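Local structure of myroilysin (Myroides profundi, 5CZW) at residues A97-Y102 and M117-F122; R90-Q95 and N113-N118; N155-K160 and T212-S217. The protein is an astacin-family (M12A) zinc metallopeptidase that probably cleaves peptide bonds within proteins and is activated by a cysteine-switch mechanism. The protein carries 1 engineered substitution. All coordinates share one frame; numbering follows the deposited sequence.

Interaction 1. Residues A97-Y102 and M117-F122; sequences AGSYSY and MNFGWF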
# COMPACT_ATOMS: atom_id res chain seq x y z
N ALA A 97 2.22 -10.57 -5.12
CA ALA A 97 0.91 -9.92 -5.35
C ALA A 97 0.94 -8.42 -5.36
O ALA A 97 -0.08 -7.74 -5.56
CB ALA A 97 0.01 -10.35 -4.27
N GLY A 98 2.15 -7.89 -5.13
CA GLY A 98 2.31 -6.48 -4.87
C GLY A 98 1.99 -6.12 -3.45
O GLY A 98 1.67 -6.95 -2.66
N SER A 99 2.18 -4.87 -3.09
CA SER A 99 1.78 -4.42 -1.74
C SER A 99 0.71 -3.42 -1.96
O SER A 99 0.68 -2.70 -2.98
CB SER A 99 2.97 -3.76 -0.99
OG SER A 99 4.04 -4.66 -0.71
N TYR A 100 -0.21 -3.33 -0.99
CA TYR A 100 -1.43 -2.55 -1.15
C TYR A 100 -2.18 -2.44 0.13
O TYR A 100 -2.03 -3.31 1.00
CB TYR A 100 -2.37 -3.21 -2.25
CG TYR A 100 -2.72 -4.68 -2.20
CD1 TYR A 100 -3.73 -5.17 -1.38
CD2 TYR A 100 -1.94 -5.59 -2.89
CE1 TYR A 100 -4.00 -6.49 -1.33
CE2 TYR A 100 -2.22 -6.93 -2.86
CZ TYR A 100 -3.21 -7.40 -2.07
OH TYR A 100 -3.54 -8.74 -1.96
N SER A 101 -3.10 -1.47 0.16
CA SER A 101 -4.13 -1.36 1.23
C SER A 101 -5.33 -0.61 0.67
O SER A 101 -5.19 0.35 -0.10
CB SER A 101 -3.61 -0.57 2.44
OG SER A 101 -4.58 -0.43 3.45
N TYR A 102 -6.51 -1.04 1.10
CA TYR A 102 -7.67 -0.20 0.90
C TYR A 102 -7.49 1.09 1.62
O TYR A 102 -6.73 1.21 2.58
CB TYR A 102 -8.98 -0.96 1.27
CG TYR A 102 -9.17 -2.19 0.44
CD1 TYR A 102 -9.68 -2.09 -0.87
CD2 TYR A 102 -8.80 -3.47 0.90
CE1 TYR A 102 -9.78 -3.19 -1.66
CE2 TYR A 102 -8.86 -4.57 0.08
CZ TYR A 102 -9.44 -4.43 -1.18
OH TYR A 102 -9.56 -5.52 -2.00
N MET A 117 -5.01 -5.48 3.50
CA MET A 117 -3.65 -4.99 3.22
C MET A 117 -2.77 -6.21 2.86
O MET A 117 -2.96 -7.30 3.42
CB MET A 117 -3.09 -4.35 4.48
CG MET A 117 -1.70 -3.72 4.32
SD MET A 117 -1.09 -2.89 5.82
CE MET A 117 -2.29 -1.59 6.08
N ASN A 118 -1.77 -6.03 1.99
CA ASN A 118 -0.82 -7.11 1.67
C ASN A 118 0.58 -6.46 1.55
O ASN A 118 0.74 -5.41 1.02
CB ASN A 118 -1.16 -7.77 0.38
CG ASN A 118 -0.35 -9.02 0.11
OD1 ASN A 118 -0.47 -10.00 0.88
ND2 ASN A 118 0.57 -9.00 -0.87
N PHE A 119 1.57 -7.21 2.03
CA PHE A 119 2.97 -6.91 1.78
C PHE A 119 3.50 -8.05 0.90
O PHE A 119 3.53 -9.20 1.33
CB PHE A 119 3.65 -6.87 3.11
CG PHE A 119 3.31 -5.64 3.89
CD1 PHE A 119 3.66 -4.40 3.40
CD2 PHE A 119 2.52 -5.73 4.98
CE1 PHE A 119 3.29 -3.27 4.14
CE2 PHE A 119 2.13 -4.64 5.73
CZ PHE A 119 2.51 -3.39 5.30
N GLY A 120 3.88 -7.66 -0.29
CA GLY A 120 4.24 -8.65 -1.29
C GLY A 120 5.67 -9.09 -1.42
O GLY A 120 5.93 -9.94 -2.29
N TRP A 121 6.59 -8.46 -0.69
CA TRP A 121 8.03 -8.74 -0.89
C TRP A 121 8.92 -8.74 0.32
O TRP A 121 10.19 -8.75 0.15
CB TRP A 121 8.59 -7.79 -1.94
CG TRP A 121 8.47 -6.30 -1.64
CD1 TRP A 121 9.21 -5.59 -0.79
CD2 TRP A 121 7.48 -5.38 -2.16
NE1 TRP A 121 8.81 -4.29 -0.75
CE2 TRP A 121 7.73 -4.15 -1.58
CE3 TRP A 121 6.42 -5.50 -3.07
CZ2 TRP A 121 6.96 -3.01 -1.89
CZ3 TRP A 121 5.70 -4.40 -3.40
CH2 TRP A 121 5.96 -3.17 -2.82
N PHE A 122 8.39 -8.78 1.49
CA PHE A 122 9.22 -8.82 2.67
C PHE A 122 9.70 -10.27 2.92
O PHE A 122 9.02 -11.27 2.64
CB PHE A 122 8.47 -8.30 3.88
CG PHE A 122 8.07 -6.87 3.87
CD1 PHE A 122 8.75 -5.90 3.18
CD2 PHE A 122 6.99 -6.49 4.64
CE1 PHE A 122 8.35 -4.58 3.25
CE2 PHE A 122 6.66 -5.20 4.77
CZ PHE A 122 7.39 -4.23 4.08
O HOH W 1 5.06 -8.35 -4.80
O HOH W 2 6.19 -5.91 0.98
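Tyr100 and Asn118 form a hydrogen-bonded pair where strand 100-101 runs antiparallel to strand 117-118, at the edge of the astacin domain's mixed sheet. Asn118 N lies 2.9 Å from Tyr100 O, and Tyr100 N answers at 3.0 Å from Asn118 O. The asparagine shows one side chain serving several neighbours. Its CB rests over one face of the Tyr100 ring as a CH-pi contact, 3.5 Å from the centroid and displaced toward the phenolic end. CG leaves CB opposite the backbone N (chi1 -171°) and carries the amide past the ring, the two planes 27° apart. Beyond it, ND2 donates to Gly98 O at 2.9 Å, meeting that carbonyl almost end-on (173°), while OD1 turns to Thr92 and Thr94. The tyrosine's own hydroxyl bonds to Glu115. An alanine at Tyr100 removes the ring over Asn118 CB and the hydroxyl at Glu115 OE2, and would probably open a gap and leave the carboxylate less firmly held. Just before Tyr100, the Ser99 backbone hydrogen-bonds with Val22 and Lys24, which flank the zinc ligand Cys23. Ser99 OG sits above one face of the Trp121 indole, 3.2 Å from CZ3, and a water joins this hydroxyl to Trp121 N.

Interaction 2. Residues R90-Q95 and N113-N118; sequences RVTFTQ and NEETMN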
# COMPACT_ATOMS: atom_id res chain seq x y z
N ARG A 90 -6.68 -6.22 8.10
CA ARG A 90 -6.26 -7.65 7.98
C ARG A 90 -5.13 -7.76 6.94
O ARG A 90 -5.31 -7.45 5.75
CB ARG A 90 -7.41 -8.59 7.62
CG ARG A 90 -8.53 -8.50 8.69
CD ARG A 90 -9.75 -9.39 8.36
NE ARG A 90 -10.43 -8.95 7.19
CZ ARG A 90 -11.34 -8.01 7.15
NH1 ARG A 90 -11.63 -7.36 8.20
NH2 ARG A 90 -11.91 -7.68 5.98
N VAL A 91 -3.94 -8.00 7.46
CA VAL A 91 -2.68 -7.91 6.69
C VAL A 91 -2.15 -9.33 6.30
O VAL A 91 -1.96 -10.25 7.17
CB VAL A 91 -1.57 -7.28 7.56
CG1 VAL A 91 -0.31 -7.20 6.69
CG2 VAL A 91 -2.03 -5.97 8.15
N THR A 92 -2.02 -9.54 5.02
CA THR A 92 -1.31 -10.71 4.51
C THR A 92 0.05 -10.42 3.96
O THR A 92 0.40 -9.26 3.76
CB THR A 92 -2.17 -11.41 3.46
OG1 THR A 92 -2.58 -10.47 2.50
CG2 THR A 92 -3.42 -12.09 4.13
N PHE A 93 0.76 -11.52 3.64
CA PHE A 93 2.15 -11.48 3.20
C PHE A 93 2.29 -12.32 1.94
O PHE A 93 3.28 -13.15 1.80
CB PHE A 93 3.04 -11.98 4.31
CG PHE A 93 2.99 -11.07 5.50
CD1 PHE A 93 3.79 -9.89 5.57
CD2 PHE A 93 2.14 -11.35 6.50
CE1 PHE A 93 3.69 -9.06 6.68
CE2 PHE A 93 2.04 -10.48 7.57
CZ PHE A 93 2.79 -9.36 7.63
N THR A 94 1.36 -12.12 1.04
CA THR A 94 1.33 -12.99 -0.16
C THR A 94 2.39 -12.47 -1.12
O THR A 94 2.28 -11.35 -1.68
CB THR A 94 -0.06 -12.93 -0.79
OG1 THR A 94 -1.04 -13.41 0.14
CG2 THR A 94 -0.09 -13.68 -2.08
N GLN A 95 3.34 -13.37 -1.42
CA GLN A 95 4.53 -13.00 -2.18
C GLN A 95 4.16 -12.81 -3.64
O GLN A 95 3.47 -13.63 -4.23
CB GLN A 95 5.63 -14.10 -2.04
CG GLN A 95 6.27 -14.15 -0.66
CD GLN A 95 6.79 -12.80 -0.28
OE1 GLN A 95 7.69 -12.30 -0.92
NE2 GLN A 95 6.13 -12.16 0.65
N ASN A 113 -13.47 -12.57 5.36
CA ASN A 113 -12.56 -13.60 4.91
C ASN A 113 -11.52 -13.20 3.89
O ASN A 113 -10.89 -14.08 3.33
CB ASN A 113 -13.31 -14.83 4.39
CG ASN A 113 -14.25 -14.51 3.28
OD1 ASN A 113 -14.50 -13.35 2.90
ND2 ASN A 113 -14.76 -15.59 2.66
N GLU A 114 -11.31 -11.91 3.68
CA GLU A 114 -10.38 -11.38 2.70
C GLU A 114 -9.48 -10.39 3.43
O GLU A 114 -9.84 -9.83 4.48
CB GLU A 114 -11.14 -10.59 1.62
CG GLU A 114 -11.98 -11.43 0.68
CD GLU A 114 -12.64 -10.66 -0.44
OE1 GLU A 114 -12.36 -9.44 -0.68
OE2 GLU A 114 -13.50 -11.32 -1.08
N GLU A 115 -8.34 -10.15 2.84
CA GLU A 115 -7.44 -9.19 3.43
C GLU A 115 -7.74 -7.78 3.09
O GLU A 115 -8.39 -7.47 2.06
CB GLU A 115 -6.02 -9.50 2.96
CG GLU A 115 -5.66 -9.05 1.55
CD GLU A 115 -6.13 -9.94 0.43
OE1 GLU A 115 -7.03 -10.80 0.68
OE2 GLU A 115 -5.61 -9.78 -0.68
N THR A 116 -7.30 -6.84 3.96
CA THR A 116 -7.46 -5.43 3.67
C THR A 116 -6.09 -4.74 3.27
O THR A 116 -6.09 -3.57 2.83
CB THR A 116 -8.06 -4.60 4.81
OG1 THR A 116 -7.05 -4.41 5.83
CG2 THR A 116 -9.30 -5.27 5.31
N MET A 117 -5.01 -5.48 3.50
CA MET A 117 -3.65 -4.99 3.22
C MET A 117 -2.77 -6.21 2.86
O MET A 117 -2.96 -7.30 3.42
CB MET A 117 -3.09 -4.35 4.48
CG MET A 117 -1.70 -3.72 4.32
SD MET A 117 -1.09 -2.89 5.82
CE MET A 117 -2.29 -1.59 6.08
N ASN A 118 -1.77 -6.03 1.99
CA ASN A 118 -0.82 -7.11 1.67
C ASN A 118 0.58 -6.46 1.55
O ASN A 118 0.74 -5.41 1.02
CB ASN A 118 -1.16 -7.77 0.38
CG ASN A 118 -0.35 -9.02 0.11
OD1 ASN A 118 -0.47 -10.00 0.88
ND2 ASN A 118 0.57 -9.00 -0.87
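Arg90 and Thr116 exchange bonds at the start of a parallel pairing in which strands 89-92 and 117-118 run side by side. Arg90 N donates to Thr116 OG1 at 2.9 Å, and the carbonyl of the same arginine accepts twice: from Thr116 N, on a lone pair, at 2.7 Å, and from Met117 N at 3.0 Å, tilted 29° out of the carbonyl plane. The arginine chain bends at its third torsion (chi3 -66°), bringing Arg90 NE to Glu114 O at 2.9 Å with that oxygen near the guanidinium plane; NH1 is taken by Pro87 O. Thr116 CG2 lies over one face of the guanidinium, 3.6 Å from Arg90 NH2. Further along, Thr92 N donates to Met117 O. The amide of Asn118 is gripped by three bonds here: OD1 receives Thr92 OG1 at 2.7 Å and Thr94 N at 2.8 Å, and ND2 returns a bond to Thr94 O at 3.0 Å. With OD1 accepting and ND2 donating, the amide's orientation is fixed. Val91 and Met117 lie side by side on one face of the sheet, where Met117 packs on the zinc-binding helix 128-143; strand 48-54 flanks strand 89-92 on the side away from Met117.

Interaction 3. Residues N155-K160 and T212-S217; sequences NIPWDK and TTNGFS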
# COMPACT_ATOMS: atom_id res chain seq x y z
N ASN A 155 6.52 12.66 -19.47
CA ASN A 155 5.63 11.51 -19.41
C ASN A 155 6.35 10.25 -19.03
O ASN A 155 7.57 10.15 -19.13
CB ASN A 155 4.94 11.19 -20.75
CG ASN A 155 3.88 12.23 -21.11
OD1 ASN A 155 3.56 12.42 -22.28
ND2 ASN A 155 3.32 12.88 -20.13
N ILE A 156 5.56 9.28 -18.60
CA ILE A 156 6.14 8.06 -18.10
C ILE A 156 6.33 7.03 -19.20
O ILE A 156 5.38 6.68 -19.87
CB ILE A 156 5.26 7.46 -16.98
CG1 ILE A 156 5.06 8.50 -15.85
CG2 ILE A 156 5.89 6.16 -16.47
CD1 ILE A 156 3.89 8.26 -14.92
N PRO A 157 7.60 6.54 -19.29
CA PRO A 157 7.80 5.55 -20.33
C PRO A 157 7.37 4.12 -20.00
O PRO A 157 8.17 3.28 -19.90
CB PRO A 157 9.30 5.63 -20.60
CG PRO A 157 9.85 5.82 -19.30
CD PRO A 157 8.96 6.83 -18.65
N TRP A 158 6.09 3.89 -19.87
CA TRP A 158 5.58 2.58 -19.61
C TRP A 158 5.87 1.58 -20.69
O TRP A 158 5.75 1.88 -21.93
CB TRP A 158 4.05 2.60 -19.45
CG TRP A 158 3.47 3.49 -18.40
CD1 TRP A 158 2.84 4.65 -18.61
CD2 TRP A 158 3.47 3.29 -16.97
NE1 TRP A 158 2.42 5.18 -17.42
CE2 TRP A 158 2.81 4.39 -16.40
CE3 TRP A 158 3.93 2.28 -16.12
CZ2 TRP A 158 2.59 4.50 -15.02
CZ3 TRP A 158 3.71 2.40 -14.73
CH2 TRP A 158 3.05 3.51 -14.22
N ASP A 159 6.18 0.36 -20.26
CA ASP A 159 6.22 -0.76 -21.20
C ASP A 159 4.84 -1.33 -21.13
O ASP A 159 4.52 -2.08 -20.20
CB ASP A 159 7.27 -1.74 -20.78
CG ASP A 159 7.31 -2.97 -21.68
OD1 ASP A 159 6.25 -3.36 -22.24
OD2 ASP A 159 8.41 -3.58 -21.76
N LYS A 160 3.97 -0.93 -22.05
CA LYS A 160 2.53 -1.16 -21.84
C LYS A 160 2.18 -2.67 -21.77
O LYS A 160 1.40 -3.11 -20.90
CB LYS A 160 1.70 -0.39 -22.88
CG LYS A 160 2.03 1.10 -22.92
CD LYS A 160 0.98 1.95 -23.63
CE LYS A 160 -0.00 2.58 -22.66
NZ LYS A 160 -0.56 3.87 -23.16
N THR A 212 8.68 -0.25 -17.04
CA THR A 212 9.01 0.79 -17.96
C THR A 212 10.05 0.30 -18.95
O THR A 212 10.55 -0.78 -18.79
CB THR A 212 9.64 1.94 -17.22
OG1 THR A 212 10.84 1.48 -16.62
CG2 THR A 212 8.70 2.48 -16.16
N THR A 213 10.37 1.12 -19.93
CA THR A 213 11.30 0.77 -20.96
C THR A 213 12.66 1.33 -20.94
O THR A 213 13.53 0.74 -21.51
CB THR A 213 10.79 1.22 -22.32
OG1 THR A 213 10.53 2.60 -22.23
CG2 THR A 213 9.60 0.49 -22.62
N ASN A 214 12.86 2.46 -20.33
CA ASN A 214 14.20 3.05 -20.36
C ASN A 214 15.15 2.62 -19.24
O ASN A 214 16.27 2.89 -19.26
CB ASN A 214 13.97 4.54 -20.29
CG ASN A 214 13.61 5.11 -21.64
OD1 ASN A 214 14.19 4.71 -22.67
ND2 ASN A 214 12.69 6.07 -21.66
N GLY A 215 14.60 1.91 -18.29
CA GLY A 215 15.20 1.66 -17.02
C GLY A 215 14.66 2.81 -16.09
O GLY A 215 15.05 2.94 -14.95
N PHE A 216 13.74 3.62 -16.60
CA PHE A 216 13.18 4.70 -15.88
C PHE A 216 12.56 4.15 -14.63
O PHE A 216 11.95 3.18 -14.66
CB PHE A 216 12.08 5.33 -16.74
CG PHE A 216 11.38 6.44 -16.07
CD1 PHE A 216 10.28 6.21 -15.31
CD2 PHE A 216 11.84 7.72 -16.18
CE1 PHE A 216 9.63 7.21 -14.67
CE2 PHE A 216 11.20 8.73 -15.52
CZ PHE A 216 10.08 8.48 -14.78
N SER A 217 12.75 4.83 -13.52
CA SER A 217 12.12 4.45 -12.24
C SER A 217 11.89 5.71 -11.43
O SER A 217 12.50 6.74 -11.69
CB SER A 217 12.99 3.45 -11.45
OG SER A 217 14.18 4.05 -10.93
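Pro157 lies across Phe216, the two side chains crossing at about a right angle. The proline CD stands over one face of the phenyl ring, 3.7 Å from its centroid and 19° off the normal, a CH-pi contact offset toward the rim. Pro157 CG reaches further back along the phenylalanine, to 3.4 Å from Phe216 CB. With its ring swung opposite the backbone N (chi1 178°), Phe216 offers that face to the proline, while Ile156 CG2 approaches obliquely, 4.3 Å from CE1. Ile156 serves a second ring as well, for the same methyl lies over the centre of the Trp158 indole, whose CB points away from the 212-217 loop and whose ring meets Phe184. The backbone from Ile156 to Trp158 is an inverse gamma turn centred on Pro157, closed by Trp158 N bonding to Ile156 O at 2.9 Å. It lies in the part of the astacin fold that follows the zinc-binding helix, where two surface loops are bridged at Trp158 and Thr212. The turn presents Pro157 O to Thr213 N, which donates at 3.1 Å almost straight onto the end of the carbonyl (174°); Thr213 OG1 adds a weak bond to the same oxygen. Asn214 ND2 comes within 3.6 Å of Pro157 CB. Thr213 CG2 packs on Asp159 CB at 3.7 Å, and the Asp159 carboxylate N-caps helix 160-167 through Lys162 N. Within the partner loop, Thr212 OG1 bonds to Phe216 O at 2.8 Å, on a lone pair of the carbonyl.

In the fold
Interactions 1 and 2 meet on strand 117-118, which is paired antiparallel with strand 100-101 and parallel with strand 89-92; their centres are about 7 Å apart. They also touch directly, with Phe119 N 2.9 Å from Thr92 O in a probable hydrogen bond. Both lie near the zinc site formed by Cys23, His137, His141 and His147: the side chain of Tyr100 lies about 7 Å from the zinc ion, that of Met117 about 10 Å. Interaction 3 comes later in the chain, its centre about 22 Å from that of interaction 1 and about 29 Å from that of interaction 2, and touches neither. Even so, the side chain of Trp158 is about 12 Å from the metal.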